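Local atomic coordinates of class I phosphodiesterase PDEB1 (Leishmania major, PDB entry 2R8Q), a protein that belongs to the class I phosphodiesterases, a mostly helical family whose catalytic domain holds a zinc and a magnesium ion. Residues 72-86 with 127-139. Sequence-based numbering, arbitrary orientation.
Sequences LPEKFGCREQTLLNF and ELECYVLLVTALV
Tyr131 lays one side of its ring against both Leu72 and Phe76 and carries much of the contact between 72-86 and helix 127-139. Its ring and that of Phe76 are nearly parallel, planes at 18°, but slid apart (centroids 5.5 Å) so that they barely overlap, meeting through CD2 of each. CG of Tyr131 is anti to its backbone N (chi1 177°), which sends the phenol across Pro73, with CE1 3.8 Å from Pro73 CA, until OH reaches Cys78 CB; the buried hydroxyl bonds to the carbonyl of Val191. Phe76 is sandwiched: CG of the preceding Lys75 covers one face, and Leu128 CD1 makes a CH-pi contact on the other, 4.1 Å from the ring centroid. Leu72 enters as a knob among Glu127, Cys130, Tyr131 and Leu134, CB against Tyr131 CD1 and CD1 meeting Leu134 CD1, the leucines crossing at about a right angle. At the exposed margin, Lys75 NZ bridges to Glu127 OE2 at 2.6 Å, from above the carboxylate plane. Beyond the Schellman motif closing helix 72-75, Phe86 presents CZ to CG1 of Val135 and Val139, 3.5 Å from each. Helix 55-68 packs on Pro73, helix 102-118 on Leu72 and Cys130, and helix 197-212 on Val132 and Thr136.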
loop_
_atom_site.group_PDB
_atom_site.type_symbol
_atom_site.label_atom_id
_atom_site.label_comp_id
_atom_site.label_asym_id
_atom_site.label_seq_id
_atom_site.Cartn_x
_atom_site.Cartn_y
_atom_site.Cartn_z
ATOM N N LEU A 72 14.887 -2.540 26.476
ATOM C CA LEU A 72 13.691 -3.105 25.857
ATOM C C LEU A 72 13.972 -4.074 24.706
ATOM O O LEU A 72 13.366 -5.142 24.630
ATOM C CB LEU A 72 12.757 -1.979 25.393
ATOM C CG LEU A 72 12.166 -1.127 26.522
ATOM C CD1 LEU A 72 11.427 0.070 25.936
ATOM C CD2 LEU A 72 11.220 -1.980 27.376
ATOM N N PRO A 73 14.885 -3.719 23.791
ATOM C CA PRO A 73 15.166 -4.641 22.687
ATOM C C PRO A 73 15.618 -6.016 23.183
ATOM O O PRO A 73 15.135 -7.045 22.714
ATOM C CB PRO A 73 16.260 -3.920 21.908
ATOM C CG PRO A 73 15.905 -2.480 22.108
ATOM C CD PRO A 73 15.564 -2.427 23.584
ATOM N N GLU A 74 16.535 -6.029 24.144
ATOM C CA GLU A 74 17.039 -7.288 24.680
ATOM C C GLU A 74 15.943 -8.050 25.412
ATOM O O GLU A 74 15.839 -9.270 25.288
ATOM C CB GLU A 74 18.207 -7.039 25.636
ATOM C CG GLU A 74 18.899 -8.318 26.089
ATOM C CD GLU A 74 20.000 -8.068 27.100
ATOM O OE1 GLU A 74 20.911 -7.267 26.806
ATOM O OE2 GLU A 74 19.957 -8.679 28.189
ATOM N N LYS A 75 15.129 -7.327 26.174
ATOM C CA LYS A 75 14.043 -7.943 26.926
ATOM C C LYS A 75 13.103 -8.710 26.003
ATOM O O LYS A 75 12.587 -9.772 26.360
ATOM C CB LYS A 75 13.259 -6.869 27.686
ATOM C CG LYS A 75 12.147 -7.410 28.567
ATOM C CD LYS A 75 11.624 -6.335 29.509
ATOM C CE LYS A 75 12.728 -5.841 30.439
ATOM N NZ LYS A 75 12.268 -4.763 31.356
ATOM N N PHE A 76 12.897 -8.179 24.803
ATOM C CA PHE A 76 12.001 -8.820 23.858
ATOM C C PHE A 76 12.684 -9.621 22.754
ATOM O O PHE A 76 12.110 -9.876 21.696
ATOM C CB PHE A 76 11.039 -7.770 23.303
ATOM C CG PHE A 76 10.114 -7.217 24.354
ATOM C CD1 PHE A 76 9.148 -8.035 24.934
ATOM C CD2 PHE A 76 10.259 -5.918 24.827
ATOM C CE1 PHE A 76 8.346 -7.573 25.973
ATOM C CE2 PHE A 76 9.458 -5.442 25.870
ATOM C CZ PHE A 76 8.502 -6.275 26.444
ATOM N N GLY A 77 13.920 -10.032 23.026
ATOM C CA GLY A 77 14.657 -10.856 22.085
ATOM C C GLY A 77 15.129 -10.241 20.785
ATOM O O GLY A 77 15.374 -10.961 19.817
ATOM N N CYS A 78 15.254 -8.920 20.747
ATOM C CA CYS A 78 15.736 -8.260 19.543
ATOM C C CYS A 78 17.249 -8.176 19.668
ATOM O O CYS A 78 17.766 -7.656 20.653
ATOM C CB CYS A 78 15.147 -6.852 19.416
ATOM S SG CYS A 78 15.738 -5.925 17.969
ATOM N N ARG A 79 17.952 -8.706 18.674
ATOM C CA ARG A 79 19.406 -8.688 18.685
ATOM C C ARG A 79 19.944 -7.318 18.297
ATOM O O ARG A 79 19.287 -6.564 17.585
ATOM C CB ARG A 79 19.936 -9.757 17.735
ATOM C CG ARG A 79 19.552 -11.162 18.162
ATOM C CD ARG A 79 19.863 -12.162 17.080
ATOM N NE ARG A 79 19.069 -11.922 15.880
ATOM C CZ ARG A 79 19.149 -12.660 14.781
ATOM N NH1 ARG A 79 19.991 -13.681 14.738
ATOM N NH2 ARG A 79 18.388 -12.386 13.729
ATOM N N GLU A 80 21.144 -7.008 18.782
ATOM C CA GLU A 80 21.799 -5.731 18.513
ATOM C C GLU A 80 21.857 -5.362 17.037
ATOM O O GLU A 80 21.457 -4.263 16.651
ATOM C CB GLU A 80 23.222 -5.747 19.078
ATOM C CG GLU A 80 23.285 -5.761 20.594
ATOM C CD GLU A 80 24.693 -5.957 21.119
ATOM O OE1 GLU A 80 25.263 -7.048 20.903
ATOM O OE2 GLU A 80 25.232 -5.020 21.748
ATOM N N GLN A 81 22.361 -6.274 16.213
ATOM C CA GLN A 81 22.475 -6.010 14.786
ATOM C C GLN A 81 21.108 -5.875 14.122
ATOM O O GLN A 81 20.960 -5.145 13.146
ATOM C CB GLN A 81 23.290 -7.111 14.100
ATOM C CG GLN A 81 23.545 -6.851 12.619
ATOM C CD GLN A 81 24.562 -7.808 12.028
ATOM O OE1 GLN A 81 25.703 -7.863 12.476
ATOM N NE2 GLN A 81 24.151 -8.566 11.020
ATOM N N THR A 82 20.108 -6.574 14.648
ATOM C CA THR A 82 18.772 -6.479 14.076
ATOM C C THR A 82 18.250 -5.062 14.283
ATOM O O THR A 82 17.695 -4.461 13.363
ATOM C CB THR A 82 17.803 -7.468 14.739
ATOM O OG1 THR A 82 18.337 -8.797 14.644
ATOM C CG2 THR A 82 16.451 -7.426 14.045
ATOM N N LEU A 83 18.427 -4.539 15.492
ATOM C CA LEU A 83 17.983 -3.181 15.806
ATOM C C LEU A 83 18.679 -2.156 14.912
ATOM O O LEU A 83 18.031 -1.262 14.363
ATOM C CB LEU A 83 18.265 -2.848 17.272
ATOM C CG LEU A 83 17.951 -1.414 17.714
ATOM C CD1 LEU A 83 16.464 -1.131 17.519
ATOM C CD2 LEU A 83 18.339 -1.225 19.166
ATOM N N LEU A 84 19.997 -2.274 14.765
ATOM C CA LEU A 84 20.733 -1.326 13.936
ATOM C C LEU A 84 20.295 -1.422 12.473
ATOM O O LEU A 84 20.108 -0.399 11.808
ATOM C CB LEU A 84 22.248 -1.554 14.070
ATOM C CG LEU A 84 23.154 -0.537 13.362
ATOM C CD1 LEU A 84 22.780 0.893 13.772
ATOM C CD2 LEU A 84 24.613 -0.826 13.715
ATOM N N ASN A 85 20.125 -2.643 11.966
ATOM C CA ASN A 85 19.683 -2.808 10.584
ATOM C C ASN A 85 18.318 -2.153 10.403
ATOM O O ASN A 85 18.065 -1.504 9.389
ATOM C CB ASN A 85 19.574 -4.286 10.199
ATOM C CG ASN A 85 20.924 -4.929 9.943
ATOM O OD1 ASN A 85 21.907 -4.248 9.634
ATOM N ND2 ASN A 85 20.974 -6.255 10.051
ATOM N N PHE A 86 17.437 -2.336 11.383
ATOM C CA PHE A 86 16.096 -1.746 11.317
ATOM C C PHE A 86 16.198 -0.223 11.223
ATOM O O PHE A 86 15.570 0.401 10.367
ATOM C CB PHE A 86 15.286 -2.143 12.554
ATOM C CG PHE A 86 13.955 -1.449 12.661
ATOM C CD1 PHE A 86 12.887 -1.833 11.850
ATOM C CD2 PHE A 86 13.772 -0.414 13.570
ATOM C CE1 PHE A 86 11.656 -1.193 11.949
ATOM C CE2 PHE A 86 12.542 0.234 13.679
ATOM C CZ PHE A 86 11.486 -0.158 12.867
ATOM N N GLU A 127 5.535 -3.065 29.236
ATOM C CA GLU A 127 6.862 -2.853 28.668
ATOM C C GLU A 127 6.842 -3.123 27.166
ATOM O O GLU A 127 7.523 -2.446 26.398
ATOM C CB GLU A 127 7.894 -3.752 29.355
ATOM C CG GLU A 127 8.082 -3.436 30.828
ATOM C CD GLU A 127 9.224 -4.213 31.454
ATOM O OE1 GLU A 127 9.277 -5.446 31.271
ATOM O OE2 GLU A 127 10.065 -3.587 32.136
ATOM N N LEU A 128 6.054 -4.107 26.745
ATOM C CA LEU A 128 5.952 -4.422 25.325
ATOM C C LEU A 128 5.387 -3.229 24.559
ATOM O O LEU A 128 5.861 -2.899 23.472
ATOM C CB LEU A 128 5.054 -5.647 25.105
ATOM C CG LEU A 128 4.790 -6.009 23.638
ATOM C CD1 LEU A 128 6.106 -6.272 22.922
ATOM C CD2 LEU A 128 3.891 -7.235 23.560
ATOM N N GLU A 129 4.375 -2.581 25.129
ATOM C CA GLU A 129 3.758 -1.428 24.480
ATOM C C GLU A 129 4.724 -0.250 24.407
ATOM O O GLU A 129 4.719 0.505 23.433
ATOM C CB GLU A 129 2.462 -1.063 25.208
ATOM C CG GLU A 129 1.433 -2.178 25.066
ATOM C CD GLU A 129 0.220 -2.035 25.957
ATOM O OE1 GLU A 129 0.319 -1.419 27.041
ATOM O OE2 GLU A 129 -0.839 -2.579 25.577
ATOM N N CYS A 130 5.570 -0.098 25.422
ATOM C CA CYS A 130 6.554 0.982 25.409
ATOM C C CYS A 130 7.542 0.731 24.271
ATOM O O CYS A 130 7.907 1.651 23.535
ATOM C CB CYS A 130 7.307 1.047 26.738
ATOM S SG CYS A 130 6.320 1.690 28.103
ATOM N N TYR A 131 7.966 -0.523 24.135
ATOM C CA TYR A 131 8.906 -0.927 23.095
ATOM C C TYR A 131 8.309 -0.676 21.715
ATOM O O TYR A 131 8.932 -0.044 20.862
ATOM C CB TYR A 131 9.251 -2.412 23.265
ATOM C CG TYR A 131 10.170 -2.982 22.209
ATOM C CD1 TYR A 131 11.386 -2.367 21.904
ATOM C CD2 TYR A 131 9.830 -4.145 21.522
ATOM C CE1 TYR A 131 12.237 -2.897 20.939
ATOM C CE2 TYR A 131 10.677 -4.683 20.554
ATOM C CZ TYR A 131 11.877 -4.052 20.269
ATOM O OH TYR A 131 12.705 -4.565 19.299
ATOM N N VAL A 132 7.092 -1.165 21.500
ATOM C CA VAL A 132 6.426 -0.978 20.219
ATOM C C VAL A 132 6.227 0.504 19.896
ATOM O O VAL A 132 6.395 0.923 18.755
ATOM C CB VAL A 132 5.066 -1.709 20.197
ATOM C CG1 VAL A 132 4.320 -1.396 18.902
ATOM C CG2 VAL A 132 5.295 -3.213 20.333
ATOM N N LEU A 133 5.885 1.305 20.902
ATOM C CA LEU A 133 5.682 2.730 20.672
ATOM C C LEU A 133 6.962 3.398 20.165
ATOM O O LEU A 133 6.935 4.186 19.215
ATOM C CB LEU A 133 5.214 3.408 21.963
ATOM C CG LEU A 133 4.953 4.915 21.900
ATOM C CD1 LEU A 133 3.891 5.222 20.843
ATOM C CD2 LEU A 133 4.490 5.401 23.267
ATOM N N LEU A 134 8.092 3.064 20.784
ATOM C CA LEU A 134 9.368 3.648 20.386
ATOM C C LEU A 134 9.785 3.213 18.984
ATOM O O LEU A 134 10.307 4.021 18.210
ATOM C CB LEU A 134 10.449 3.291 21.413
ATOM C CG LEU A 134 10.208 3.947 22.777
ATOM C CD1 LEU A 134 11.163 3.368 23.813
ATOM C CD2 LEU A 134 10.400 5.455 22.663
ATOM N N VAL A 135 9.551 1.945 18.658
ATOM C CA VAL A 135 9.880 1.418 17.342
ATOM C C VAL A 135 8.991 2.094 16.299
ATOM O O VAL A 135 9.456 2.484 15.229
ATOM C CB VAL A 135 9.650 -0.114 17.292
ATOM C CG1 VAL A 135 9.663 -0.610 15.848
ATOM C CG2 VAL A 135 10.725 -0.816 18.108
ATOM N N THR A 136 7.710 2.239 16.628
ATOM C CA THR A 136 6.749 2.858 15.723
ATOM C C THR A 136 7.153 4.279 15.342
ATOM O O THR A 136 6.947 4.710 14.208
ATOM C CB THR A 136 5.341 2.875 16.350
ATOM O OG1 THR A 136 4.920 1.526 16.588
ATOM C CG2 THR A 136 4.338 3.542 15.418
ATOM N N ALA A 137 7.734 5.012 16.284
ATOM C CA ALA A 137 8.158 6.372 15.990
ATOM C C ALA A 137 9.063 6.422 14.754
ATOM O O ALA A 137 8.961 7.333 13.940
ATOM C CB ALA A 137 8.884 6.967 17.199
ATOM N N LEU A 138 9.937 5.430 14.602
ATOM C CA LEU A 138 10.866 5.411 13.479
ATOM C C LEU A 138 10.250 5.109 12.114
ATOM O O LEU A 138 10.828 5.460 11.086
ATOM C CB LEU A 138 12.004 4.418 13.761
ATOM C CG LEU A 138 12.856 4.745 14.991
ATOM C CD1 LEU A 138 13.850 3.618 15.250
ATOM C CD2 LEU A 138 13.585 6.067 14.774
ATOM N N VAL A 139 9.084 4.471 12.093
ATOM C CA VAL A 139 8.442 4.130 10.828
ATOM C C VAL A 139 7.227 4.992 10.512
ATOM O O VAL A 139 6.690 4.912 9.414
ATOM C CB VAL A 139 7.934 2.661 10.818
ATOM C CG1 VAL A 139 9.058 1.703 11.192
ATOM C CG2 VAL A 139 6.761 2.510 11.779
#